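Local coordinates for protein arylmalonate decarboxylase (PDB 3EIS) that catalyses the decarboxylation of 2-aryl-2-methylmalonates, taking up a proton and releasing carbon dioxide to give 2-arylpropionates, at residues 73-78 with 102-107; 162-167 with 193-198. One frame throughout, in Å; residues are numbered along the deposited sequence.

Interaction 1 (73-78 with 102-107); sequences MGTSLS and TTMSTA
The backbones of 73-78 and 102-107 come together at two points, Met73 against Met104 with CA atoms 5.1 Å apart and Ser78 against Ser105 at 5.2 Å, so that the turn and short helix after one strand lie against the strand end and helix start of the other. Met104 makes the largest contribution. Its CG stands anti to the backbone N (chi1 -157°) and the chain runs extended before bending at the sulfur, which carries CE over the backbone between Gly74 and Thr75, 3.5 Å from Gly74 C. Thr75 flanks this methyl, its OG1 3.8 Å from Met104 CE; that hydroxyl also hydrogen-bonds a glycerol, probably from the crystallisation liquor, which may mark a pocket. Behind it the bent side chain of Met73 crosses Met104 at about a right angle, with Met73 SD 4.1 Å from Met104 CG. Ser105 OG is modelled close to Ser78 O, and Ser78 OG close to Gly74 O, both so near that their exact places are doubtful. Ser78 N closes the helical turn on Gly74 O (3.0 Å). Thr103 N-caps helix 104-114 through weak bonds from Ser105 N and Thr106 N to its OG1, which also bonds to Asn86. The contact lies at the C-terminal ends of adjacent parallel strands 69-72 and 101-103, flanked by helices 83-97 and 211-223.

Interaction 2 (162-167 with 193-198); sequences VDTATL and TLDAIP
Thr164 lays its two branches over the backbone and side-chain stems of Asp195 and Ala196, on the near face of helix 193-204. The methyl, CG2, is anti to the backbone N of its own residue, which carries it out to Ala196, where it rests 3.8 Å from Ala196 CA and equally near that residue's amide nitrogen. The hydroxyl branch meets the neighbouring residue instead: Thr164 OG1 packs against the methylene of Asp195, 3.4 Å from Asp195 CB. The two side chains cross at about a right angle, and the contact is made at the stem of the aspartate more than at its carboxylate, since Asp195 OD2 stays 3.8 Å from Thr164 OG1. The carboxylate itself turns to Arg26, with which OD1 forms a salt bridge that ties this helix to helix 23-27.

One turn further along helix 164-177, Leu167 extends the contact. Its CB meets Ala196 CB at 3.9 Å, while CD2 reaches back to the start of the other helix and ends 4.0 Å from Thr193 N. Ala196 thus rests against both Thr164 and Leu167; the CA atoms of Thr164 and Ala196 are 5.4 Å apart, a close approach consistent with the small alanine side chain. No hydrogen bond joins the two segments. Leu192, just before helix 193-204, also touches both Thr164 and Leu167.

Each helix start is fastened separately. Asp163, the N-cap residue of helix 164-177, offers OD1 to Thr166 N in a weak bond, and its carbonyl oxygen receives both Thr166 N and Leu167 N. Thr193 OG1 is bonded to Gly190 O. This is the packing of successive helices, 164-177 and 193-204, linked through parallel strand 183-186, as in the alpha/beta domains of the aspartate/glutamate racemase clan.

How the interactions relate
The two contacts follow one another along the chain, 73-78 with 102-107 coming first. They belong to different halves of the fold: interaction 1 is built on the four-stranded parallel sheet that includes 69-72 and 101-103, whereas interaction 2 packs helices beside the second such sheet, which contains 183-186 and 208-210. Both sheets have strand order 2-1-3-4, consistent with two similarly built alpha/beta halves, as in the aspartate/glutamate racemase clan. The contact centres are 21 Å apart and the nearest atoms about 10 Å, without touching. Interaction 1 lies nearer the centre of the chain, and helix 211-223, which follows strand 208-210 of the second sheet, packs beside it, joining the two halves.

Interaction 1 (73-78 with 102-107)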
# COMPACT_ATOMS: atom_id res chain seq x y z
N MET A 73 -3.27 -3.37 6.38
CA MET A 73 -3.33 -3.27 4.95
C MET A 73 -4.64 -2.78 4.47
O MET A 73 -5.29 -3.52 3.77
CB MET A 73 -3.15 -4.64 4.32
CG MET A 73 -1.79 -5.14 4.50
SD MET A 73 -0.61 -4.35 3.39
CE MET A 73 -1.02 -5.14 1.82
N GLY A 74 -5.05 -1.57 4.79
CA GLY A 74 -6.17 -0.99 4.02
C GLY A 74 -6.03 0.52 3.81
O GLY A 74 -5.36 1.19 4.60
N THR A 75 -6.67 1.03 2.76
CA THR A 75 -6.43 2.39 2.23
C THR A 75 -6.97 3.51 3.13
O THR A 75 -6.25 4.39 3.59
CB THR A 75 -7.08 2.52 0.83
OG1 THR A 75 -6.69 1.39 0.03
CG2 THR A 75 -6.66 3.82 0.15
N SER A 76 -8.27 3.45 3.38
CA SER A 76 -8.90 4.39 4.27
C SER A 76 -8.18 4.35 5.61
O SER A 76 -7.69 5.36 6.12
CB SER A 76 -10.39 4.05 4.43
OG SER A 76 -10.96 4.89 5.40
N LEU A 77 -8.09 3.15 6.14
CA LEU A 77 -7.44 2.91 7.43
C LEU A 77 -6.02 3.49 7.65
O LEU A 77 -5.74 3.96 8.72
CB LEU A 77 -7.38 1.40 7.63
CG LEU A 77 -8.66 0.76 8.15
CD1 LEU A 77 -9.88 1.64 7.89
CD2 LEU A 77 -8.80 -0.61 7.50
N SER A 78 -5.13 3.35 6.68
CA SER A 78 -3.71 3.80 6.79
C SER A 78 -3.49 5.29 6.45
O SER A 78 -2.52 5.89 6.90
CB SER A 78 -2.81 2.98 5.84
OG SER A 78 -3.33 1.67 5.71
N THR A 102 3.58 -2.28 11.20
CA THR A 102 3.70 -1.33 10.10
C THR A 102 2.33 -1.18 9.48
O THR A 102 1.34 -1.75 10.00
CB THR A 102 4.78 -1.76 9.08
OG1 THR A 102 4.98 -0.72 8.13
CG2 THR A 102 4.43 -3.06 8.34
N THR A 103 2.22 -0.31 8.46
CA THR A 103 0.93 -0.05 7.80
C THR A 103 1.19 0.12 6.33
O THR A 103 2.31 0.35 5.95
CB THR A 103 0.14 1.19 8.36
OG1 THR A 103 0.68 2.40 7.83
CG2 THR A 103 0.16 1.27 9.90
N MET A 104 0.18 -0.08 5.50
CA MET A 104 0.32 0.15 4.06
C MET A 104 0.73 1.61 3.71
O MET A 104 1.34 1.84 2.67
CB MET A 104 -1.02 -0.20 3.39
CG MET A 104 -0.92 -0.55 1.91
SD MET A 104 -2.52 -1.12 1.32
CE MET A 104 -3.36 0.45 1.59
N SER A 105 0.43 2.59 4.56
CA SER A 105 0.81 4.03 4.32
C SER A 105 2.28 4.19 4.47
O SER A 105 2.97 4.82 3.66
CB SER A 105 0.21 4.87 5.44
OG SER A 105 -1.08 5.12 5.04
N THR A 106 2.79 3.61 5.55
CA THR A 106 4.25 3.54 5.78
C THR A 106 5.00 2.86 4.63
O THR A 106 6.06 3.31 4.20
CB THR A 106 4.48 2.79 7.06
OG1 THR A 106 3.98 3.60 8.11
CG2 THR A 106 5.95 2.55 7.33
N ALA A 107 4.45 1.74 4.18
CA ALA A 107 5.01 0.94 3.10
C ALA A 107 5.11 1.81 1.86
O ALA A 107 6.10 1.79 1.19
CB ALA A 107 4.08 -0.29 2.82

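Interaction 2 (162-167 with 193-198)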
# COMPACT_ATOMS: atom_id res chain seq x y z
N VAL A 162 -12.92 -2.37 -15.98
CA VAL A 162 -11.68 -1.66 -16.19
C VAL A 162 -10.56 -2.66 -16.44
O VAL A 162 -10.29 -3.55 -15.62
CB VAL A 162 -11.32 -0.75 -14.97
CG1 VAL A 162 -11.77 -1.41 -13.64
CG2 VAL A 162 -9.83 -0.41 -14.95
N ASP A 163 -9.91 -2.53 -17.60
CA ASP A 163 -8.80 -3.41 -17.95
C ASP A 163 -7.41 -2.80 -17.63
O ASP A 163 -7.31 -1.63 -17.24
CB ASP A 163 -8.91 -3.87 -19.40
CG ASP A 163 -9.21 -2.74 -20.37
OD1 ASP A 163 -8.77 -1.60 -20.11
OD2 ASP A 163 -9.88 -3.00 -21.40
N THR A 164 -6.36 -3.60 -17.75
CA THR A 164 -5.01 -3.12 -17.47
C THR A 164 -4.80 -1.86 -18.29
O THR A 164 -4.25 -0.86 -17.81
CB THR A 164 -3.91 -4.20 -17.80
OG1 THR A 164 -3.95 -5.26 -16.83
CG2 THR A 164 -2.52 -3.58 -17.81
N ALA A 165 -5.29 -1.92 -19.52
CA ALA A 165 -5.23 -0.83 -20.49
C ALA A 165 -5.66 0.51 -19.92
O ALA A 165 -5.08 1.55 -20.21
CB ALA A 165 -6.13 -1.16 -21.68
N THR A 166 -6.72 0.47 -19.14
CA THR A 166 -7.27 1.70 -18.62
C THR A 166 -6.61 2.14 -17.27
O THR A 166 -6.50 3.32 -17.01
CB THR A 166 -8.84 1.66 -18.61
OG1 THR A 166 -9.30 0.44 -18.01
CG2 THR A 166 -9.39 1.73 -20.06
N LEU A 167 -6.17 1.18 -16.46
CA LEU A 167 -5.21 1.47 -15.38
C LEU A 167 -3.91 2.18 -15.92
O LEU A 167 -3.49 3.19 -15.33
CB LEU A 167 -4.85 0.17 -14.64
CG LEU A 167 -5.39 -0.20 -13.26
CD1 LEU A 167 -6.68 0.59 -12.84
CD2 LEU A 167 -5.59 -1.70 -13.16
N THR A 193 -3.49 -4.32 -11.05
CA THR A 193 -2.48 -3.33 -10.70
C THR A 193 -1.09 -3.79 -11.05
O THR A 193 -0.29 -3.03 -11.58
CB THR A 193 -2.54 -2.96 -9.18
OG1 THR A 193 -3.77 -2.24 -8.89
CG2 THR A 193 -1.34 -2.13 -8.79
N LEU A 194 -0.76 -5.04 -10.72
CA LEU A 194 0.57 -5.58 -10.94
C LEU A 194 0.96 -5.78 -12.43
O LEU A 194 2.13 -5.76 -12.76
CB LEU A 194 0.74 -6.90 -10.16
CG LEU A 194 1.00 -7.01 -8.66
CD1 LEU A 194 1.10 -8.48 -8.33
CD2 LEU A 194 2.27 -6.36 -8.29
N ASP A 195 -0.02 -6.02 -13.31
CA ASP A 195 0.12 -5.90 -14.77
C ASP A 195 0.35 -4.47 -15.32
O ASP A 195 1.06 -4.29 -16.31
CB ASP A 195 -1.14 -6.46 -15.43
CG ASP A 195 -1.19 -7.97 -15.43
OD1 ASP A 195 -0.30 -8.59 -14.83
OD2 ASP A 195 -2.12 -8.54 -16.06
N ALA A 196 -0.26 -3.45 -14.71
CA ALA A 196 -0.17 -2.11 -15.23
C ALA A 196 1.18 -1.50 -14.95
O ALA A 196 1.73 -0.75 -15.75
CB ALA A 196 -1.25 -1.24 -14.62
N ILE A 197 1.68 -1.78 -13.74
CA ILE A 197 2.84 -1.10 -13.20
C ILE A 197 4.04 -1.17 -14.16
O ILE A 197 4.56 -0.13 -14.52
CB ILE A 197 3.20 -1.62 -11.79
CG1 ILE A 197 2.24 -1.03 -10.73
CG2 ILE A 197 4.62 -1.25 -11.38
CD1 ILE A 197 2.30 -1.91 -9.48
N PRO A 198 4.48 -2.38 -14.56
CA PRO A 198 5.61 -2.43 -15.54
C PRO A 198 5.37 -1.72 -16.87
O PRO A 198 6.32 -1.10 -17.38
CB PRO A 198 5.85 -3.93 -15.75
CG PRO A 198 4.66 -4.62 -15.22
CD PRO A 198 4.04 -3.74 -14.19